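Local coordinates for Thiol:disulfide interchange protein DsbA (Neisseria meningitidis serogroup B, PDB 2ZNM) that probably acts as a periplasmic thiol:disulfide oxidoreductase of the DsbA type, exchanging disulfide bonds with substrate proteins, at residues Pro17-Gln20 against Ile24-Leu27; Leu71-Ala76 against Ala126-Glu131; Pro89-Ala94 against Gly109-Ser114. One frame throughout, in Å; residues are numbered along the deposited sequence.

In the fold
The three contacts run from the thioredoxin core to the helices that DsbA proteins carry as an insertion. Interaction 1 ties a loop to strand 24-30 of the central sheet; interactions 2 and 3 lie among the helices, the second including the turn at D128-S129, on the same side of the chain's centre, their centres about 14 Å apart. They touch through M74, whose CE is 3.7 Å from W111 CZ3, whereas interaction 1 stays about 10 Å from interaction 2 between nearest atoms. All are partly buried, but their chemistry differs: amide and carboxylate hydrogen bonds in the first, an arginine on a tyrosine and helix end in the second, apolar indole packing in the third.

Interaction 1 (Pro17-Gln20 against Ile24-Leu27); sequences PQEQ and IEVL
The side chains of Q18 and E25 run antiparallel alongside one another, each reaching the backbone of the other's segment. The amide oxygen of Q18 accepts from the strand: E25 N lies 3.0 Å from Q18 OE1, and the N-H...O angle of 166° makes this a fairly straight bond. The donor stands above the amide carbonyl plane, so no lone pair points at it. In return E25 OE1 accepts from the loop, with E19 N at 2.9 Å; that bond is almost linear at 178° and reaches the syn side of the carboxylate. Between the two bonds the aliphatic carbons Q18 CG and E25 CB lie 3.7 Å apart, and the amide carbon Q18 CD lies 3.5 Å from E25 CB.

A torsion puts the carboxylate in place. E25 CG is anti to the backbone N (chi1 -177°) and its chain runs on extended, carrying the carboxylate across to the loop backbone. Beyond this first shell, R58 forms a salt bridge to E25 OE2 and also takes P17 O, while K23 O accepts from Q18 NE2, whose bond to Q20 O is weak. The positive charge of R58 probably offsets the negative charge that E19 and E25 bring close together.

Strand 24-30 is an inner strand of the thioredoxin-type sheet, parallel to strand 55-61, which supplies Y56 and R58. The 17-20 loop leads into it, while I24 and V26 touch helix 167-185.

Interaction 2 (Leu71-Ala76 against Ala126-Glu131); sequences LARMAA and AYDSPE
R73 lies over one face of the Y127 ring and, in the same reach, binds the backbone carbonyl of that tyrosine. The hydrogen bonds are side-on: R73 NE is 3.0 Å and R73 NH2 3.1 Å from Y127 O. Both nitrogens approach from the same face of the carbonyl plane, and both bonds are bent. Gripping one oxygen with two nitrogens limits rotation of the guanidinium and satisfies a carbonyl at the end of helix 120-127, where D128 is the first residue to leave helical geometry.

A CH-pi contact comes next. R73 CD sits 4.1 Å from the Y127 ring centroid, over the ring. Guanidinium and ring planes are only 12° apart, with Y127 CE2 over the guanidinium face but offset toward its rim. R73 gets there by an extended chain, CG anti to the backbone N (chi1 -169°), whose methylenes cross the tyrosine.

Charge adds a looser term: D128 OD1 is 3.6 Å from R73 NH2, well out of the guanidinium plane, so only electrostatics acts there. The stronger partner of D128 OD1 is R105, by a salt bridge.

The Met-aromatic contact completes the set. The selenium of selenomethionine M74 lies 5.4 Å from the Y127 centroid, at the ring edge, and M74 CE is 4.0 Å from Y127 CE1.

Within what is probably the helical insertion of DsbA-like proteins, helix 69-81 thus meets the junction of helices 120-127 and 130-145. R105 and A108 of helix 105-113 touch Y127, and A136 of helix 130-145 lies against R73.

Interaction 3 (Pro89-Ala94 against Gly109-Ser114); sequences PAVFKA and GKWALS
One indole fills a hollow: the part of the W111 ring system from NE1 round to CH2 fits into the side of helix 89-94, between A94, A90 and V91. The axes of 89-94 and 109-113 come no closer than 12.1 Å, with 131° between their directions, too wide for close backbone packing; between the two segments, W111 spans the gap. Its CB heads toward 89-94, and chi1 of 169°, with CG anti to the backbone N, carries the ring on that way.

Its atoms divide the hollow between them. W111 CH2 meets the methyl V91 CG2 at 3.6 Å, the two side chains crossing at about a right angle. W111 CZ2 rests near A90 CB at 4.0 Å, and W111 NE1, on the pyrrole side, lies 3.8 Å from A94 CB. The two alanine methyls are small bumps set one turn apart, and the bulkier valine supplies the third point. All three partners come obliquely onto the indole. M74 of helix 69-81 is their shared neighbour in what is probably the helical insertion of DsbA-like proteins.

No hydrogen bond crosses. The closest approach, W111 CZ2 to A90 O at 3.4 Å, sets an aromatic carbon beside a backbone carbonyl. Cohesion probably comes mainly from dispersion and burial of apolar surface, so the contact depends on fit between indole and helix side rather than on directed polar bonds.

Interaction 1 (Pro17-Gln20 against Ile24-Leu27)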
ATOM      1  N   PRO A  17      -5.439 -13.547   1.733  1.00 58.14           N
ATOM      2  CA  PRO A  17      -6.760 -13.492   1.105  1.00 58.14           C
ATOM      3  C   PRO A  17      -6.943 -12.214   0.284  1.00 58.20           C
ATOM      4  O   PRO A  17      -6.746 -11.106   0.797  1.00 58.09           O
ATOM      5  CB  PRO A  17      -7.723 -13.508   2.297  1.00 58.15           C
ATOM      6  CG  PRO A  17      -6.940 -14.110   3.416  1.00 58.19           C
ATOM      7  CD  PRO A  17      -5.533 -13.651   3.201  1.00 58.22           C
ATOM      8  N   GLN A  18      -7.307 -12.381  -0.984  1.00 58.21           N
ATOM      9  CA  GLN A  18      -7.524 -11.248  -1.882  1.00 58.32           C
ATOM     10  C   GLN A  18      -8.733 -10.411  -1.467  1.00 58.77           C
ATOM     11  O   GLN A  18      -9.676 -10.915  -0.858  1.00 58.50           O
ATOM     12  CB  GLN A  18      -7.668 -11.713  -3.344  1.00 58.05           C
ATOM     13  CG  GLN A  18      -6.374 -12.248  -3.963  1.00 57.42           C
ATOM     14  CD  GLN A  18      -6.432 -12.383  -5.478  1.00 57.55           C
ATOM     15  OE1 GLN A  18      -5.403 -12.504  -6.136  1.00 56.08           O
ATOM     16  NE2 GLN A  18      -7.634 -12.363  -6.035  1.00 57.26           N
ATOM     17  N   GLU A  19      -8.672  -9.124  -1.796  1.00 59.29           N
ATOM     18  CA  GLU A  19      -9.780  -8.191  -1.631  1.00 59.99           C
ATOM     19  C   GLU A  19     -10.974  -8.644  -2.485  1.00 60.03           C
ATOM     20  O   GLU A  19     -12.118  -8.641  -2.024  1.00 60.20           O
ATOM     21  CB  GLU A  19      -9.324  -6.825  -2.113  1.00 60.25           C
ATOM     22  CG  GLU A  19      -9.497  -5.678  -1.152  1.00 62.05           C
ATOM     23  CD  GLU A  19      -8.673  -4.464  -1.584  1.00 64.37           C
ATOM     24  OE1 GLU A  19      -8.506  -4.249  -2.811  1.00 65.33           O
ATOM     25  OE2 GLU A  19      -8.185  -3.729  -0.698  1.00 65.60           O
ATOM     26  N   GLN A  20     -10.684  -9.026  -3.730  1.00 59.88           N
ATOM     27  CA  GLN A  20     -11.683  -9.460  -4.704  1.00 59.62           C
ATOM     28  C   GLN A  20     -11.275 -10.803  -5.291  1.00 59.32           C
ATOM     29  O   GLN A  20     -10.126 -10.972  -5.702  1.00 59.49           O
ATOM     30  CB  GLN A  20     -11.758  -8.468  -5.870  1.00 59.47           C
ATOM     31  CG  GLN A  20     -11.940  -7.003  -5.521  1.00 59.61           C
ATOM     32  CD  GLN A  20     -12.084  -6.142  -6.764  1.00 60.18           C
ATOM     33  OE1 GLN A  20     -11.218  -5.318  -7.079  1.00 59.78           O
ATOM     34  NE2 GLN A  20     -13.177  -6.347  -7.495  1.00 61.35           N
ATOM     35  N   ILE A  24      -6.975 -10.890 -10.343  1.00 53.71           N
ATOM     36  CA  ILE A  24      -5.641 -11.167  -9.827  1.00 52.45           C
ATOM     37  C   ILE A  24      -5.146  -9.933  -9.090  1.00 52.12           C
ATOM     38  O   ILE A  24      -4.944  -8.866  -9.686  1.00 51.67           O
ATOM     39  CB  ILE A  24      -4.658 -11.583 -10.963  1.00 52.36           C
ATOM     40  CG1 ILE A  24      -5.227 -12.762 -11.761  1.00 52.21           C
ATOM     41  CG2 ILE A  24      -3.294 -11.956 -10.403  1.00 51.89           C
ATOM     42  CD1 ILE A  24      -4.621 -12.936 -13.135  1.00 51.91           C
ATOM     43  N   GLU A  25      -4.964 -10.085  -7.782  1.00 51.80           N
ATOM     44  CA  GLU A  25      -4.485  -8.992  -6.948  1.00 51.29           C
ATOM     45  C   GLU A  25      -3.002  -8.751  -7.129  1.00 50.60           C
ATOM     46  O   GLU A  25      -2.207  -9.684  -7.251  1.00 50.28           O
ATOM     47  CB  GLU A  25      -4.780  -9.282  -5.482  1.00 51.48           C
ATOM     48  CG  GLU A  25      -4.398  -8.174  -4.493  1.00 51.67           C
ATOM     49  CD  GLU A  25      -4.974  -8.460  -3.108  1.00 52.31           C
ATOM     50  OE1 GLU A  25      -6.173  -8.159  -2.891  1.00 53.19           O
ATOM     51  OE2 GLU A  25      -4.237  -9.008  -2.253  1.00 52.93           O
ATOM     52  N   VAL A  26      -2.646  -7.475  -7.171  1.00 50.26           N
ATOM     53  CA  VAL A  26      -1.263  -7.050  -7.014  1.00 49.11           C
ATOM     54  C   VAL A  26      -1.246  -6.153  -5.779  1.00 48.84           C
ATOM     55  O   VAL A  26      -1.741  -5.025  -5.792  1.00 48.49           O
ATOM     56  CB  VAL A  26      -0.729  -6.345  -8.273  1.00 49.01           C
ATOM     57  CG1 VAL A  26       0.722  -5.904  -8.072  1.00 48.24           C
ATOM     58  CG2 VAL A  26      -0.833  -7.266  -9.461  1.00 47.37           C
ATOM     59  N   LEU A  27      -0.734  -6.702  -4.689  1.00 48.70           N
ATOM     60  CA  LEU A  27      -0.754  -6.019  -3.416  1.00 48.40           C
ATOM     61  C   LEU A  27       0.614  -5.430  -3.117  1.00 48.58           C
ATOM     62  O   LEU A  27       1.640  -6.134  -3.179  1.00 48.50           O
ATOM     63  CB  LEU A  27      -1.209  -6.980  -2.313  1.00 48.28           C
ATOM     64  CG  LEU A  27      -0.901  -6.770  -0.827  1.00 48.16           C
ATOM     65  CD1 LEU A  27      -1.617  -5.564  -0.264  1.00 47.14           C
ATOM     66  CD2 LEU A  27      -1.293  -8.047  -0.070  1.00 47.93           C
TER

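Interaction 2 (Leu71-Ala76 against Ala126-Glu131)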
ATOM      1  N   LEU A  71       0.020   5.923  11.322  1.00 52.86           N
ATOM      2  CA  LEU A  71       0.304   6.092   9.887  1.00 53.07           C
ATOM      3  C   LEU A  71      -0.587   5.188   9.059  1.00 53.29           C
ATOM      4  O   LEU A  71      -1.040   5.582   7.980  1.00 53.81           O
ATOM      5  CB  LEU A  71       1.775   5.815   9.557  1.00 52.75           C
ATOM      6  CG  LEU A  71       2.801   6.907   9.887  1.00 52.73           C
ATOM      7  CD1 LEU A  71       4.168   6.598   9.240  1.00 51.50           C
ATOM      8  CD2 LEU A  71       2.313   8.293   9.486  1.00 51.14           C
ATOM      9  N   ALA A  72      -0.841   3.986   9.579  1.00 52.75           N
ATOM     10  CA  ALA A  72      -1.754   3.044   8.949  1.00 52.89           C
ATOM     11  C   ALA A  72      -3.203   3.542   8.925  1.00 52.74           C
ATOM     12  O   ALA A  72      -3.922   3.317   7.947  1.00 53.18           O
ATOM     13  CB  ALA A  72      -1.661   1.670   9.626  1.00 52.45           C
ATOM     14  N   ARG A  73      -3.631   4.189  10.008  1.00 52.44           N
ATOM     15  CA  ARG A  73      -4.961   4.805  10.092  1.00 52.22           C
ATOM     16  C   ARG A  73      -5.150   5.958   9.095  1.00 52.72           C
ATOM     17  O   ARG A  73      -6.244   6.125   8.543  1.00 52.08           O
ATOM     18  CB  ARG A  73      -5.218   5.305  11.508  1.00 51.97           C
ATOM     19  CG  ARG A  73      -6.647   5.721  11.753  1.00 51.17           C
ATOM     20  CD  ARG A  73      -6.860   6.097  13.192  1.00 50.45           C
ATOM     21  NE  ARG A  73      -8.264   6.406  13.431  1.00 50.33           N
ATOM     22  CZ  ARG A  73      -8.786   6.685  14.617  1.00 49.59           C
ATOM     23  NH1 ARG A  73      -8.031   6.694  15.705  1.00 50.84           N
ATOM     24  NH2 ARG A  73     -10.075   6.954  14.709  1.00 51.25           N
HETATM   25  N   MSE A  74      -4.091   6.753   8.883  1.00 53.12           N
HETATM   26  CA  MSE A  74      -4.089   7.769   7.827  1.00 53.59           C
HETATM   27  C   MSE A  74      -4.279   7.138   6.432  1.00 53.26           C
HETATM   28  O   MSE A  74      -5.134   7.579   5.652  1.00 52.66           O
HETATM   29  CB  MSE A  74      -2.815   8.614   7.877  1.00 54.42           C
HETATM   30  CG  MSE A  74      -2.789   9.769   6.875  1.00 57.73           C
HETATM   31 SE   MSE A  74      -4.342  10.984   7.007  1.00 70.57          SE
HETATM   32  CE  MSE A  74      -3.737  12.160   8.457  1.00 63.08           C
ATOM     33  N   ALA A  75      -3.501   6.097   6.135  1.00 52.86           N
ATOM     34  CA  ALA A  75      -3.621   5.386   4.854  1.00 52.54           C
ATOM     35  C   ALA A  75      -5.022   4.850   4.665  1.00 52.47           C
ATOM     36  O   ALA A  75      -5.556   4.914   3.572  1.00 53.25           O
ATOM     37  CB  ALA A  75      -2.603   4.247   4.755  1.00 52.34           C
ATOM     38  N   ALA A  76      -5.617   4.312   5.725  1.00 52.20           N
ATOM     39  CA  ALA A  76      -6.971   3.799   5.624  1.00 51.90           C
ATOM     40  C   ALA A  76      -7.952   4.931   5.381  1.00 51.70           C
ATOM     41  O   ALA A  76      -8.849   4.787   4.576  1.00 52.26           O
ATOM     42  CB  ALA A  76      -7.357   2.997   6.867  1.00 51.69           C
ATOM     43  N   ALA A 126     -13.716   9.972   7.381  1.00 50.31           N
ATOM     44  CA  ALA A 126     -13.272   8.605   7.116  1.00 50.35           C
ATOM     45  C   ALA A 126     -12.297   8.116   8.192  1.00 50.35           C
ATOM     46  O   ALA A 126     -12.247   6.924   8.507  1.00 50.66           O
ATOM     47  CB  ALA A 126     -12.623   8.509   5.740  1.00 49.96           C
ATOM     48  N   TYR A 127     -11.537   9.053   8.744  1.00 49.81           N
ATOM     49  CA  TYR A 127     -10.496   8.777   9.723  1.00 49.90           C
ATOM     50  C   TYR A 127     -11.065   8.289  11.065  1.00 50.12           C
ATOM     51  O   TYR A 127     -10.468   7.430  11.720  1.00 49.98           O
ATOM     52  CB  TYR A 127      -9.683  10.055   9.921  1.00 49.50           C
ATOM     53  CG  TYR A 127      -8.406   9.918  10.696  1.00 49.11           C
ATOM     54  CD1 TYR A 127      -7.178   9.846  10.037  1.00 48.79           C
ATOM     55  CD2 TYR A 127      -8.415   9.903  12.089  1.00 47.73           C
ATOM     56  CE1 TYR A 127      -5.988   9.747  10.743  1.00 49.38           C
ATOM     57  CE2 TYR A 127      -7.237   9.794  12.804  1.00 49.26           C
ATOM     58  CZ  TYR A 127      -6.024   9.723  12.132  1.00 49.21           C
ATOM     59  OH  TYR A 127      -4.855   9.626  12.852  1.00 48.67           O
ATOM     60  N   ASP A 128     -12.217   8.839  11.450  1.00 50.26           N
ATOM     61  CA  ASP A 128     -12.838   8.560  12.742  1.00 50.29           C
ATOM     62  C   ASP A 128     -13.981   7.567  12.604  1.00 50.12           C
ATOM     63  O   ASP A 128     -14.799   7.411  13.519  1.00 50.19           O
ATOM     64  CB  ASP A 128     -13.353   9.855  13.374  1.00 50.54           C
ATOM     65  CG  ASP A 128     -12.235  10.786  13.825  1.00 51.38           C
ATOM     66  OD1 ASP A 128     -11.090  10.329  14.011  1.00 52.00           O
ATOM     67  OD2 ASP A 128     -12.515  11.989  14.011  1.00 53.12           O
ATOM     68  N   SER A 129     -14.052   6.908  11.456  1.00 49.92           N
ATOM     69  CA  SER A 129     -15.075   5.892  11.240  1.00 49.88           C
ATOM     70  C   SER A 129     -14.493   4.518  11.606  1.00 49.91           C
ATOM     71  O   SER A 129     -13.271   4.321  11.516  1.00 49.77           O
ATOM     72  CB  SER A 129     -15.579   5.917   9.798  1.00 49.40           C
ATOM     73  OG  SER A 129     -14.789   5.077   8.986  1.00 49.55           O
ATOM     74  N   PRO A 130     -15.361   3.571  12.019  1.00 49.63           N
ATOM     75  CA  PRO A 130     -14.888   2.256  12.467  1.00 49.84           C
ATOM     76  C   PRO A 130     -14.150   1.470  11.391  1.00 49.75           C
ATOM     77  O   PRO A 130     -13.230   0.720  11.705  1.00 49.55           O
ATOM     78  CB  PRO A 130     -16.186   1.523  12.890  1.00 49.74           C
ATOM     79  CG  PRO A 130     -17.289   2.258  12.234  1.00 49.90           C
ATOM     80  CD  PRO A 130     -16.828   3.689  12.112  1.00 49.88           C
ATOM     81  N   GLU A 131     -14.557   1.653  10.138  1.00 50.09           N
ATOM     82  CA  GLU A 131     -13.908   1.031   8.984  1.00 50.43           C
ATOM     83  C   GLU A 131     -12.401   1.313   8.939  1.00 50.29           C
ATOM     84  O   GLU A 131     -11.599   0.396   8.755  1.00 50.75           O
ATOM     85  CB  GLU A 131     -14.590   1.476   7.680  1.00 50.40           C
ATOM     86  CG  GLU A 131     -16.028   0.918   7.467  1.00 51.39           C
ATOM     87  CD  GLU A 131     -17.125   1.659   8.254  1.00 53.15           C
ATOM     88  OE1 GLU A 131     -16.865   2.757   8.808  1.00 52.20           O
ATOM     89  OE2 GLU A 131     -18.265   1.133   8.310  1.00 54.01           O
TER

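Interaction 3 (Pro89-Ala94 against Gly109-Ser114)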
ATOM      1  N   PRO A  89      -0.226  12.969  -1.773  1.00 49.44           N
ATOM      2  CA  PRO A  89       0.982  13.788  -1.937  1.00 49.21           C
ATOM      3  C   PRO A  89       1.302  14.641  -0.705  1.00 49.23           C
ATOM      4  O   PRO A  89       2.457  14.639  -0.239  1.00 49.20           O
ATOM      5  CB  PRO A  89       0.654  14.662  -3.172  1.00 48.88           C
ATOM      6  CG  PRO A  89      -0.303  13.832  -3.966  1.00 48.64           C
ATOM      7  CD  PRO A  89      -1.168  13.165  -2.899  1.00 49.34           C
ATOM      8  N   ALA A  90       0.286  15.342  -0.190  1.00 48.74           N
ATOM      9  CA  ALA A  90       0.371  16.101   1.066  1.00 48.38           C
ATOM     10  C   ALA A  90       0.660  15.229   2.305  1.00 48.50           C
ATOM     11  O   ALA A  90       1.246  15.707   3.265  1.00 48.62           O
ATOM     12  CB  ALA A  90      -0.907  16.924   1.278  1.00 47.95           C
ATOM     13  N   VAL A  91       0.259  13.960   2.288  1.00 48.56           N
ATOM     14  CA  VAL A  91       0.564  13.057   3.399  1.00 48.88           C
ATOM     15  C   VAL A  91       2.049  12.640   3.386  1.00 49.24           C
ATOM     16  O   VAL A  91       2.744  12.752   4.404  1.00 49.46           O
ATOM     17  CB  VAL A  91      -0.366  11.815   3.441  1.00 48.98           C
ATOM     18  CG1 VAL A  91       0.015  10.898   4.599  1.00 48.89           C
ATOM     19  CG2 VAL A  91      -1.830  12.233   3.558  1.00 49.09           C
ATOM     20  N   PHE A  92       2.543  12.164   2.246  1.00 49.17           N
ATOM     21  CA  PHE A  92       3.978  11.909   2.119  1.00 49.29           C
ATOM     22  C   PHE A  92       4.810  13.093   2.614  1.00 49.70           C
ATOM     23  O   PHE A  92       5.756  12.912   3.386  1.00 50.66           O
ATOM     24  CB  PHE A  92       4.351  11.595   0.664  1.00 48.69           C
ATOM     25  CG  PHE A  92       4.040  10.189   0.249  1.00 48.70           C
ATOM     26  CD1 PHE A  92       4.910   9.151   0.568  1.00 47.00           C
ATOM     27  CD2 PHE A  92       2.896   9.905  -0.479  1.00 47.01           C
ATOM     28  CE1 PHE A  92       4.638   7.853   0.181  1.00 46.53           C
ATOM     29  CE2 PHE A  92       2.607   8.607  -0.861  1.00 46.37           C
ATOM     30  CZ  PHE A  92       3.480   7.578  -0.531  1.00 46.62           C
ATOM     31  N   LYS A  93       4.449  14.300   2.174  1.00 49.83           N
ATOM     32  CA  LYS A  93       5.252  15.494   2.408  1.00 50.36           C
ATOM     33  C   LYS A  93       5.309  15.837   3.889  1.00 50.31           C
ATOM     34  O   LYS A  93       6.329  16.310   4.381  1.00 51.29           O
ATOM     35  CB  LYS A  93       4.691  16.675   1.615  1.00 49.82           C
ATOM     36  CG  LYS A  93       5.457  17.989   1.809  1.00 51.43           C
ATOM     37  CD  LYS A  93       4.990  19.072   0.859  1.00 51.38           C
ATOM     38  CE  LYS A  93       5.115  20.435   1.483  1.00 54.41           C
ATOM     39  NZ  LYS A  93       5.020  21.509   0.429  1.00 57.26           N
ATOM     40  N   ALA A  94       4.198  15.617   4.581  1.00 50.20           N
ATOM     41  CA  ALA A  94       4.090  15.897   6.002  1.00 49.98           C
ATOM     42  C   ALA A  94       4.955  14.888   6.775  1.00 49.88           C
ATOM     43  O   ALA A  94       5.667  15.251   7.697  1.00 49.98           O
ATOM     44  CB  ALA A  94       2.631  15.817   6.428  1.00 49.84           C
ATOM     45  N   GLY A 109      -5.776  15.475  12.707  1.00 49.75           N
ATOM     46  CA  GLY A 109      -6.985  16.290  12.552  1.00 50.44           C
ATOM     47  C   GLY A 109      -6.721  17.769  12.329  1.00 50.90           C
ATOM     48  O   GLY A 109      -7.248  18.366  11.390  1.00 51.05           O
ATOM     49  N   LYS A 110      -5.898  18.366  13.187  1.00 51.24           N
ATOM     50  CA  LYS A 110      -5.521  19.770  13.025  1.00 51.65           C
ATOM     51  C   LYS A 110      -4.802  19.994  11.693  1.00 51.64           C
ATOM     52  O   LYS A 110      -5.058  20.989  11.011  1.00 52.09           O
ATOM     53  CB  LYS A 110      -4.673  20.272  14.200  1.00 51.65           C
ATOM     54  CG  LYS A 110      -5.445  20.379  15.516  1.00 52.72           C
ATOM     55  CD  LYS A 110      -4.933  21.529  16.385  1.00 54.51           C
ATOM     56  CE  LYS A 110      -5.927  21.862  17.499  1.00 55.01           C
ATOM     57  NZ  LYS A 110      -5.695  23.228  18.064  1.00 55.24           N
ATOM     58  N   TRP A 111      -3.922  19.066  11.322  1.00 51.26           N
ATOM     59  CA  TRP A 111      -3.233  19.130  10.031  1.00 51.28           C
ATOM     60  C   TRP A 111      -4.204  19.075   8.837  1.00 51.51           C
ATOM     61  O   TRP A 111      -4.115  19.904   7.927  1.00 51.54           O
ATOM     62  CB  TRP A 111      -2.188  18.013   9.913  1.00 50.84           C
ATOM     63  CG  TRP A 111      -1.631  17.849   8.522  1.00 50.57           C
ATOM     64  CD1 TRP A 111      -0.628  18.578   7.949  1.00 49.91           C
ATOM     65  CD2 TRP A 111      -2.053  16.899   7.527  1.00 50.51           C
ATOM     66  NE1 TRP A 111      -0.399  18.141   6.662  1.00 49.80           N
ATOM     67  CE2 TRP A 111      -1.257  17.112   6.381  1.00 49.85           C
ATOM     68  CE3 TRP A 111      -3.025  15.884   7.496  1.00 50.09           C
ATOM     69  CZ2 TRP A 111      -1.398  16.350   5.226  1.00 50.16           C
ATOM     70  CZ3 TRP A 111      -3.165  15.140   6.353  1.00 49.73           C
ATOM     71  CH2 TRP A 111      -2.354  15.376   5.229  1.00 50.62           C
ATOM     72  N   ALA A 112      -5.118  18.103   8.857  1.00 51.34           N
ATOM     73  CA  ALA A 112      -6.061  17.881   7.761  1.00 51.60           C
ATOM     74  C   ALA A 112      -6.924  19.100   7.471  1.00 51.92           C
ATOM     75  O   ALA A 112      -7.122  19.461   6.313  1.00 51.96           O
ATOM     76  CB  ALA A 112      -6.935  16.671   8.048  1.00 51.64           C
ATOM     77  N   LEU A 113      -7.425  19.728   8.531  1.00 52.49           N
ATOM     78  CA  LEU A 113      -8.323  20.879   8.413  1.00 53.08           C
ATOM     79  C   LEU A 113      -7.645  22.144   7.846  1.00 53.29           C
ATOM     80  O   LEU A 113      -8.293  22.948   7.180  1.00 53.28           O
ATOM     81  CB  LEU A 113      -9.005  21.163   9.761  1.00 53.20           C
ATOM     82  CG  LEU A 113     -10.309  20.452  10.179  1.00 53.44           C
ATOM     83  CD1 LEU A 113     -11.491  20.943   9.350  1.00 54.41           C
ATOM     84  CD2 LEU A 113     -10.231  18.938  10.140  1.00 53.05           C
ATOM     85  N   SER A 114      -6.344  22.296   8.095  1.00 53.55           N
ATOM     86  CA  SER A 114      -5.556  23.420   7.577  1.00 53.80           C
ATOM     87  C   SER A 114      -5.089  23.257   6.113  1.00 54.18           C
ATOM     88  O   SER A 114      -4.527  24.191   5.535  1.00 54.40           O
ATOM     89  CB  SER A 114      -4.339  23.665   8.479  1.00 53.78           C
ATOM     90  OG  SER A 114      -3.422  22.581   8.411  1.00 53.25           O
TER